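Local structure of monosaccharide-transporting ATPase (Actinobacillus succinogenes, 5DTE) at residues N218-V232 against V244-Y258. The protein probably serves as the periplasmic sugar-binding component of an ABC transporter, and holds D-allose in the cleft between its two lobes. Residues are numbered along the deposited sequence; the frame is centred on the assembly and turned at random.
With ALL (beta-D-allopyranose), chain E.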
ATOM      1  N   ASN A 218       9.577  -0.611  22.897  1.00 28.59           N
ATOM      2  CA  ASN A 218       8.955   0.692  23.149  1.00 31.39           C
ATOM      3  C   ASN A 218       8.449   1.364  21.872  1.00 34.94           C
ATOM      4  O   ASN A 218       7.947   2.491  21.918  1.00 31.46           O
ATOM      5  CB  ASN A 218       9.935   1.640  23.880  1.00 27.92           C
ATOM      6  CG  ASN A 218      11.125   2.101  23.000  1.00 31.57           C
ATOM      7  OD1 ASN A 218      11.497   1.457  22.017  1.00 33.70           O
ATOM      8  ND2 ASN A 218      11.729   3.222  23.380  1.00 36.95           N
ATOM      9  N   GLY A 219       8.581   0.663  20.744  1.00 34.24           N
ATOM     10  CA  GLY A 219       8.184   1.176  19.439  1.00 28.61           C
ATOM     11  C   GLY A 219       7.851   0.096  18.413  1.00 28.49           C
ATOM     12  O   GLY A 219       8.594  -0.884  18.264  1.00 32.39           O
ATOM     13  N   ILE A 220       6.737   0.267  17.698  1.00 20.29           N
ATOM     14  CA  ILE A 220       6.316  -0.717  16.696  1.00 18.73           C
ATOM     15  C   ILE A 220       6.081  -0.143  15.302  1.00 18.98           C
ATOM     16  O   ILE A 220       5.171   0.659  15.071  1.00 21.95           O
ATOM     17  CB  ILE A 220       5.028  -1.441  17.106  1.00 21.04           C
ATOM     18  CG1 ILE A 220       5.231  -2.208  18.414  1.00 13.95           C
ATOM     19  CG2 ILE A 220       4.617  -2.389  16.003  1.00 20.23           C
ATOM     20  CD1 ILE A 220       3.987  -2.815  18.931  1.00 11.01           C
ATOM     21  N   PHE A 221       6.910  -0.581  14.367  1.00 10.93           N
ATOM     22  CA  PHE A 221       6.769  -0.196  12.992  1.00 10.95           C
ATOM     23  C   PHE A 221       5.910  -1.230  12.315  1.00 10.94           C
ATOM     24  O   PHE A 221       6.275  -2.407  12.290  1.00 13.53           O
ATOM     25  CB  PHE A 221       8.130  -0.101  12.329  1.00 20.70           C
ATOM     26  CG  PHE A 221       8.072   0.202  10.865  1.00 23.07           C
ATOM     27  CD1 PHE A 221       8.086   1.506  10.418  1.00 29.32           C
ATOM     28  CD2 PHE A 221       8.012  -0.814   9.931  1.00 21.26           C
ATOM     29  CE1 PHE A 221       8.040   1.788   9.068  1.00 27.83           C
ATOM     30  CE2 PHE A 221       7.959  -0.534   8.583  1.00 18.23           C
ATOM     31  CZ  PHE A 221       7.977   0.764   8.151  1.00 15.30           C
ATOM     32  N   ALA A 222       4.768  -0.791  11.781  1.00 10.99           N
ATOM     33  CA  ALA A 222       3.873  -1.654  11.006  1.00 11.50           C
ATOM     34  C   ALA A 222       3.734  -1.194   9.533  1.00 13.18           C
ATOM     35  O   ALA A 222       3.408  -0.032   9.255  1.00 15.17           O
ATOM     36  CB  ALA A 222       2.515  -1.711  11.668  1.00 11.05           C
ATOM     37  N   ALA A 223       3.953  -2.118   8.602  1.00 16.15           N
ATOM     38  CA  ALA A 223       3.998  -1.807   7.165  1.00 21.74           C
ATOM     39  C   ALA A 223       2.636  -1.535   6.462  1.00 13.47           C
ATOM     40  O   ALA A 223       2.651  -1.179   5.265  1.00 12.14           O
ATOM     41  CB  ALA A 223       4.747  -2.942   6.425  1.00 19.12           C
ATOM     42  N   ASN A 224       1.506  -1.784   7.145  1.00 11.20           N
ATOM     43  CA  ASN A 224       0.280  -1.070   6.861  1.00 13.47           C
ATOM     44  C   ASN A 224      -0.568  -0.656   8.013  1.00 24.89           C
ATOM     45  O   ASN A 224      -0.391  -1.110   9.124  1.00 34.67           O
ATOM     46  CB  ASN A 224      -0.566  -1.800   5.790  1.00 26.44           C
ATOM     47  CG  ASN A 224      -1.486  -2.872   6.332  1.00 28.41           C
ATOM     48  OD1 ASN A 224      -2.070  -2.792   7.399  1.00 18.86           O
ATOM     49  ND2 ASN A 224      -1.807  -3.755   5.443  1.00 43.15           N
ATOM     50  N   ASP A 225      -1.509   0.217   7.677  1.00 29.96           N
ATOM     51  CA  ASP A 225      -2.427   0.791   8.612  1.00 29.84           C
ATOM     52  C   ASP A 225      -3.259  -0.223   9.394  1.00 23.22           C
ATOM     53  O   ASP A 225      -3.564   0.011  10.565  1.00 19.07           O
ATOM     54  CB  ASP A 225      -3.350   1.745   7.885  1.00 36.05           C
ATOM     55  CG  ASP A 225      -3.016   3.170   8.191  1.00 32.99           C
ATOM     56  OD1 ASP A 225      -2.120   3.370   9.043  1.00 27.84           O
ATOM     57  OD2 ASP A 225      -3.647   4.078   7.618  1.00 33.14           O
ATOM     58  N   ASN A 226      -3.683  -1.314   8.761  1.00 27.29           N
ATOM     59  CA  ASN A 226      -4.408  -2.350   9.496  1.00 27.42           C
ATOM     60  C   ASN A 226      -3.562  -2.996  10.597  1.00 28.30           C
ATOM     61  O   ASN A 226      -4.023  -3.105  11.732  1.00 36.11           O
ATOM     62  CB  ASN A 226      -4.935  -3.430   8.544  1.00 16.25           C
ATOM     63  CG  ASN A 226      -6.158  -2.984   7.794  1.00 16.81           C
ATOM     64  OD1 ASN A 226      -6.910  -2.145   8.282  1.00 21.15           O
ATOM     65  ND2 ASN A 226      -6.366  -3.532   6.599  1.00 22.81           N
ATOM     66  N   MET A 227      -2.338  -3.422  10.280  1.00 13.82           N
ATOM     67  CA  MET A 227      -1.503  -4.076  11.294  1.00 20.50           C
ATOM     68  C   MET A 227      -1.126  -3.110  12.450  1.00 30.56           C
ATOM     69  O   MET A 227      -0.915  -3.543  13.593  1.00 20.25           O
ATOM     70  CB  MET A 227      -0.245  -4.674  10.652  1.00 11.18           C
ATOM     71  CG  MET A 227      -0.549  -5.670   9.549  1.00 17.21           C
ATOM     72  SD  MET A 227       0.881  -6.494   8.825  1.00 21.17           S
ATOM     73  CE  MET A 227       1.633  -5.172   7.894  1.00 11.15           C
ATOM     74  N   ALA A 228      -1.058  -1.811  12.153  1.00 21.67           N
ATOM     75  CA  ALA A 228      -0.810  -0.791  13.175  1.00 22.17           C
ATOM     76  C   ALA A 228      -1.936  -0.747  14.202  1.00 29.46           C
ATOM     77  O   ALA A 228      -1.702  -0.607  15.402  1.00 35.31           O
ATOM     78  CB  ALA A 228      -0.640   0.578  12.528  1.00 21.89           C
ATOM     79  N   ILE A 229      -3.161  -0.861  13.709  1.00 32.29           N
ATOM     80  CA  ILE A 229      -4.356  -0.859  14.542  1.00 29.71           C
ATOM     81  C   ILE A 229      -4.407  -2.094  15.412  1.00 22.64           C
ATOM     82  O   ILE A 229      -4.772  -2.031  16.586  1.00 20.69           O
ATOM     83  CB  ILE A 229      -5.625  -0.792  13.676  1.00 33.06           C
ATOM     84  CG1 ILE A 229      -5.675   0.552  12.931  1.00 21.86           C
ATOM     85  CG2 ILE A 229      -6.884  -1.066  14.516  1.00 34.17           C
ATOM     86  CD1 ILE A 229      -6.206   1.686  13.759  1.00 11.52           C
ATOM     87  N   GLY A 230      -4.040  -3.225  14.820  1.00 23.25           N
ATOM     88  CA  GLY A 230      -3.999  -4.476  15.547  1.00 21.37           C
ATOM     89  C   GLY A 230      -2.916  -4.438  16.603  1.00 26.33           C
ATOM     90  O   GLY A 230      -3.031  -5.077  17.645  1.00 30.01           O
ATOM     91  N   ALA A 231      -1.867  -3.668  16.330  1.00 25.97           N
ATOM     92  CA  ALA A 231      -0.715  -3.566  17.210  1.00 11.17           C
ATOM     93  C   ALA A 231      -0.996  -2.654  18.403  1.00 11.19           C
ATOM     94  O   ALA A 231      -0.560  -2.925  19.529  1.00 11.19           O
ATOM     95  CB  ALA A 231       0.471  -3.071  16.435  1.00 11.11           C
ATOM     96  N   VAL A 232      -1.730  -1.575  18.154  1.00 15.62           N
ATOM     97  CA  VAL A 232      -2.142  -0.682  19.235  1.00 22.12           C
ATOM     98  C   VAL A 232      -3.025  -1.409  20.254  1.00 25.52           C
ATOM     99  O   VAL A 232      -2.823  -1.280  21.458  1.00 38.48           O
ATOM    100  CB  VAL A 232      -2.894   0.550  18.699  1.00 19.68           C
ATOM    101  CG1 VAL A 232      -3.463   1.371  19.846  1.00 22.84           C
ATOM    102  CG2 VAL A 232      -1.981   1.398  17.844  1.00 16.45           C
ATOM    103  N   VAL A 244       4.588   2.264  24.467  1.00 26.78           N
ATOM    104  CA  VAL A 244       5.082   1.807  23.167  1.00 27.18           C
ATOM    105  C   VAL A 244       4.391   2.609  22.068  1.00 17.85           C
ATOM    106  O   VAL A 244       3.161   2.696  22.020  1.00 15.80           O
ATOM    107  CB  VAL A 244       4.846   0.283  22.925  1.00 19.57           C
ATOM    108  CG1 VAL A 244       5.422  -0.132  21.589  1.00 17.27           C
ATOM    109  CG2 VAL A 244       5.450  -0.558  24.036  1.00 18.57           C
ATOM    110  N   LEU A 245       5.184   3.205  21.192  1.00 18.11           N
ATOM    111  CA  LEU A 245       4.629   4.016  20.120  1.00 19.99           C
ATOM    112  C   LEU A 245       4.603   3.236  18.807  1.00 25.71           C
ATOM    113  O   LEU A 245       5.552   2.538  18.459  1.00 31.51           O
ATOM    114  CB  LEU A 245       5.423   5.311  19.966  1.00 15.20           C
ATOM    115  CG  LEU A 245       5.668   6.045  21.283  1.00 12.34           C
ATOM    116  CD1 LEU A 245       6.473   7.337  21.059  1.00  7.72           C
ATOM    117  CD2 LEU A 245       4.347   6.310  21.983  1.00  7.79           C
ATOM    118  N   VAL A 246       3.501   3.372  18.082  1.00 28.42           N
ATOM    119  CA  VAL A 246       3.240   2.578  16.894  1.00 25.36           C
ATOM    120  C   VAL A 246       3.164   3.502  15.668  1.00 19.93           C
ATOM    121  O   VAL A 246       2.627   4.608  15.757  1.00  7.44           O
ATOM    122  CB  VAL A 246       1.930   1.750  17.096  1.00  7.61           C
ATOM    123  CG1 VAL A 246       1.552   0.913  15.866  1.00  7.60           C
ATOM    124  CG2 VAL A 246       2.064   0.870  18.341  1.00  7.72           C
ATOM    125  N   SER A 247       3.744   3.064  14.550  1.00  9.76           N
ATOM    126  CA  SER A 247       3.574   3.750  13.270  1.00 14.95           C
ATOM    127  C   SER A 247       2.915   2.823  12.243  1.00 27.57           C
ATOM    128  O   SER A 247       3.173   1.610  12.222  1.00 27.32           O
ATOM    129  CB  SER A 247       4.918   4.258  12.744  1.00 11.45           C
ATOM    130  OG  SER A 247       5.855   3.202  12.680  1.00 11.81           O
ATOM    131  N   GLY A 248       2.062   3.398  11.394  1.00 22.62           N
ATOM    132  CA  GLY A 248       1.377   2.638  10.366  1.00 10.32           C
ATOM    133  C   GLY A 248       1.586   3.210   8.984  1.00 14.44           C
ATOM    134  O   GLY A 248       2.415   4.096   8.785  1.00 13.02           O
ATOM    135  N   TYR A 249       0.811   2.718   8.022  1.00 25.13           N
ATOM    136  CA  TYR A 249       1.028   3.068   6.617  1.00 25.57           C
ATOM    137  C   TYR A 249      -0.230   2.866   5.791  1.00 25.05           C
ATOM    138  O   TYR A 249      -0.699   1.739   5.713  1.00 29.04           O
ATOM    139  CB  TYR A 249       2.155   2.225   6.030  1.00 13.69           C
ATOM    140  CG  TYR A 249       2.747   2.769   4.758  1.00 18.67           C
ATOM    141  CD1 TYR A 249       4.014   3.357   4.759  1.00 22.67           C
ATOM    142  CD2 TYR A 249       2.054   2.697   3.555  1.00 19.25           C
ATOM    143  CE1 TYR A 249       4.575   3.864   3.595  1.00 19.79           C
ATOM    144  CE2 TYR A 249       2.611   3.207   2.373  1.00 25.79           C
ATOM    145  CZ  TYR A 249       3.875   3.782   2.405  1.00 25.37           C
ATOM    146  OH  TYR A 249       4.435   4.283   1.253  1.00 23.23           O
ATOM    147  N   ASP A 250      -0.747   3.970   5.229  1.00 19.39           N
ATOM    148  CA  ASP A 250      -1.834   4.056   4.226  1.00 28.97           C
ATOM    149  C   ASP A 250      -2.646   5.342   4.440  1.00 31.52           C
ATOM    150  O   ASP A 250      -3.080   5.998   3.482  1.00 26.24           O
ATOM    151  CB  ASP A 250      -2.800   2.856   4.249  1.00 32.19           C
ATOM    152  CG  ASP A 250      -2.250   1.639   3.525  1.00 27.88           C
ATOM    153  OD1 ASP A 250      -1.169   1.745   2.918  1.00 25.71           O
ATOM    154  OD2 ASP A 250      -2.890   0.573   3.583  1.00 34.95           O
ATOM    155  N   GLY A 251      -2.873   5.676   5.707  1.00 34.36           N
ATOM    156  CA  GLY A 251      -3.655   6.846   6.061  1.00 35.59           C
ATOM    157  C   GLY A 251      -5.167   6.671   6.106  1.00 28.57           C
ATOM    158  O   GLY A 251      -5.902   7.634   5.865  1.00 35.48           O
ATOM    159  N   ILE A 252      -5.641   5.466   6.419  1.00 15.74           N
ATOM    160  CA  ILE A 252      -7.088   5.213   6.476  1.00 26.38           C
ATOM    161  C   ILE A 252      -7.686   6.083   7.590  1.00 29.87           C
ATOM    162  O   ILE A 252      -6.965   6.509   8.497  1.00 43.33           O
ATOM    163  CB  ILE A 252      -7.436   3.682   6.694  1.00 21.46           C
ATOM    164  CG1 ILE A 252      -6.939   3.145   8.037  1.00 19.71           C
ATOM    165  CG2 ILE A 252      -6.854   2.809   5.588  1.00 19.37           C
ATOM    166  CD1 ILE A 252      -7.104   1.652   8.161  1.00  7.78           C
ATOM    167  N   PRO A 253      -8.984   6.401   7.496  1.00 14.19           N
ATOM    168  CA  PRO A 253      -9.680   7.213   8.498  1.00 19.89           C
ATOM    169  C   PRO A 253      -9.403   6.815   9.948  1.00 21.50           C
ATOM    170  O   PRO A 253      -9.001   7.665  10.740  1.00 30.84           O
ATOM    171  CB  PRO A 253     -11.163   6.997   8.161  1.00  8.04           C
ATOM    172  CG  PRO A 253     -11.197   6.241   6.851  1.00 12.24           C
ATOM    173  CD  PRO A 253      -9.811   6.221   6.297  1.00 18.63           C
ATOM    174  N   LEU A 254      -9.606   5.551  10.288  1.00 10.97           N
ATOM    175  CA  LEU A 254      -9.430   5.087  11.666  1.00 22.86           C
ATOM    176  C   LEU A 254      -7.989   5.257  12.208  1.00 32.51           C
ATOM    177  O   LEU A 254      -7.792   5.632  13.368  1.00 35.41           O
ATOM    178  CB  LEU A 254      -9.862   3.621  11.766  1.00 16.31           C
ATOM    179  CG  LEU A 254      -9.759   2.983  13.145  1.00 12.62           C
ATOM    180  CD1 LEU A 254     -10.602   3.740  14.157  1.00  8.00           C
ATOM    181  CD2 LEU A 254     -10.116   1.504  13.070  1.00  9.50           C
ATOM    182  N   ALA A 255      -6.990   4.963  11.375  1.00 28.01           N
ATOM    183  CA  ALA A 255      -5.592   5.233  11.710  1.00 17.05           C
ATOM    184  C   ALA A 255      -5.376   6.724  11.988  1.00 18.63           C
ATOM    185  O   ALA A 255      -4.762   7.106  12.982  1.00 18.31           O
ATOM    186  CB  ALA A 255      -4.690   4.773  10.586  1.00  7.54           C
ATOM    187  N   ILE A 256      -5.888   7.556  11.089  1.00 17.93           N
ATOM    188  CA  ILE A 256      -5.839   9.003  11.248  1.00 13.97           C
ATOM    189  C   ILE A 256      -6.450   9.445  12.582  1.00 22.32           C
ATOM    190  O   ILE A 256      -5.891  10.292  13.274  1.00 22.57           O
ATOM    191  CB  ILE A 256      -6.570   9.693  10.092  1.00  7.92           C
ATOM    192  CG1 ILE A 256      -5.843   9.436   8.767  1.00  7.58           C
ATOM    193  CG2 ILE A 256      -6.763  11.181  10.373  1.00  7.68           C
ATOM    194  CD1 ILE A 256      -4.422   9.846   8.760  1.00  7.49           C
ATOM    195  N   GLU A 257      -7.595   8.864  12.937  1.00  7.74           N
ATOM    196  CA  GLU A 257      -8.263   9.191  14.188  1.00 27.47           C
ATOM    197  C   GLU A 257      -7.363   8.838  15.383  1.00 38.89           C
ATOM    198  O   GLU A 257      -7.151   9.661  16.282  1.00 27.76           O
ATOM    199  CB  GLU A 257      -9.603   8.455  14.273  1.00 28.35           C
ATOM    200  CG  GLU A 257     -10.401   8.733  15.525  1.00 44.50           C
ATOM    201  CD  GLU A 257     -11.658   7.882  15.591  1.00 74.46           C
ATOM    202  OE1 GLU A 257     -11.951   7.189  14.587  1.00 83.71           O
ATOM    203  OE2 GLU A 257     -12.347   7.897  16.639  1.00 85.12           O
ATOM    204  N   TYR A 258      -6.821   7.618  15.369  1.00 43.59           N
ATOM    205  CA  TYR A 258      -5.868   7.171  16.382  1.00 28.62           C
ATOM    206  C   TYR A 258      -4.690   8.139  16.507  1.00 22.56           C
ATOM    207  O   TYR A 258      -4.233   8.442  17.603  1.00 20.28           O
ATOM    208  CB  TYR A 258      -5.349   5.773  16.059  1.00 19.05           C
ATOM    209  CG  TYR A 258      -6.164   4.618  16.614  1.00 27.01           C
ATOM    210  CD1 TYR A 258      -7.444   4.812  17.126  1.00 33.31           C
ATOM    211  CD2 TYR A 258      -5.628   3.324  16.650  1.00 22.85           C
ATOM    212  CE1 TYR A 258      -8.174   3.746  17.636  1.00 35.00           C
ATOM    213  CE2 TYR A 258      -6.348   2.261  17.147  1.00 19.92           C
ATOM    214  CZ  TYR A 258      -7.619   2.476  17.640  1.00 31.68           C
ATOM    215  OH  TYR A 258      -8.330   1.416  18.144  1.00 34.82           O
TER
HETATM  216  C1  ALL E 401      -0.433  -2.588  -0.340  1.00 29.89           C
HETATM  217  C2  ALL E 401      -1.045  -1.201  -0.399  1.00 25.89           C
HETATM  218  C3  ALL E 401      -1.751  -0.840   0.854  1.00 26.39           C
HETATM  219  C4  ALL E 401      -2.651  -1.932   1.343  1.00 25.12           C
HETATM  220  C5  ALL E 401      -1.818  -3.190   1.511  1.00 12.81           C
HETATM  221  C6  ALL E 401      -2.544  -4.311   2.181  1.00  6.27           C
HETATM  222  O1  ALL E 401       0.007  -2.994  -1.577  1.00 45.94           O
HETATM  223  O2  ALL E 401       0.030  -0.258  -0.597  1.00 25.04           O
HETATM  224  O3  ALL E 401      -0.755  -0.587   1.895  1.00 13.47           O
HETATM  225  O4  ALL E 401      -3.253  -1.554   2.590  1.00 29.68           O
HETATM  226  O5  ALL E 401      -1.397  -3.603   0.179  1.00 13.34           O
HETATM  227  O6  ALL E 401      -3.500  -4.845   1.290  1.00  7.11           O
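Asp-225, in the first turn of helix 225-237, reaches across to the loop between strand 245-247 and helix 253-261. Its OD2 takes the amide of Ile-252 at 2.7 Å, met nearly along the C-O axis, and weakly that of Gly-251. OD1 has its own partner in Thr-267, so both oxygens of this buried carboxylate are engaged, while the methyl of Ala-255 lies against them, CB 3.2 Å from OD2. The backbone of the same residue joins in: Asp-225 N donates to Tyr-249 O over 2.6 Å, from above the carbonyl plane.

Behind this cluster of bonds strands 219-222 and 245-247 run parallel as neighbours in the sheet, 12° apart in direction. Ile-220 N bonds to Leu-245 O and Ser-247 N to Ile-220 O, the latter at 2.8 Å, before Ala-222 N closes on Ser-247 O. On the sheet face that carries Ile-220 and Val-246, the helix packs down: Val-246 CG1, anti to the backbone N (chi1 178°), comes within 3.6 Å of Ala-228 O, and its CB meets Val-232 CG2. On the other face Ser-247 OG lies obliquely by the Phe-221 ring and is hydrogen-bonded to Glu-145 OE2 of helix 138-152.

The solvent side lies between helical segments 225-232 and 253-258, which cross at 46°, axes 9.8 Å apart at closest approach. There Ile-229 CD1 reaches Tyr-258 CD2 at 3.4 Å and touches Leu-254 CG; Leu-254 is exposed and Tyr-258 partly so.

This is a right-handed beta-alpha-beta crossover of a periplasmic binding protein lobe. Asn-224 OD1 caps the helix at Met-227 N. Asp-250 OD1 accepts from allose O3 at 2.6 Å. Asp-225 thus holds the loop on both sides of Asp-250 in sequence, probably helping to set its carboxylate for the sugar hydroxyls.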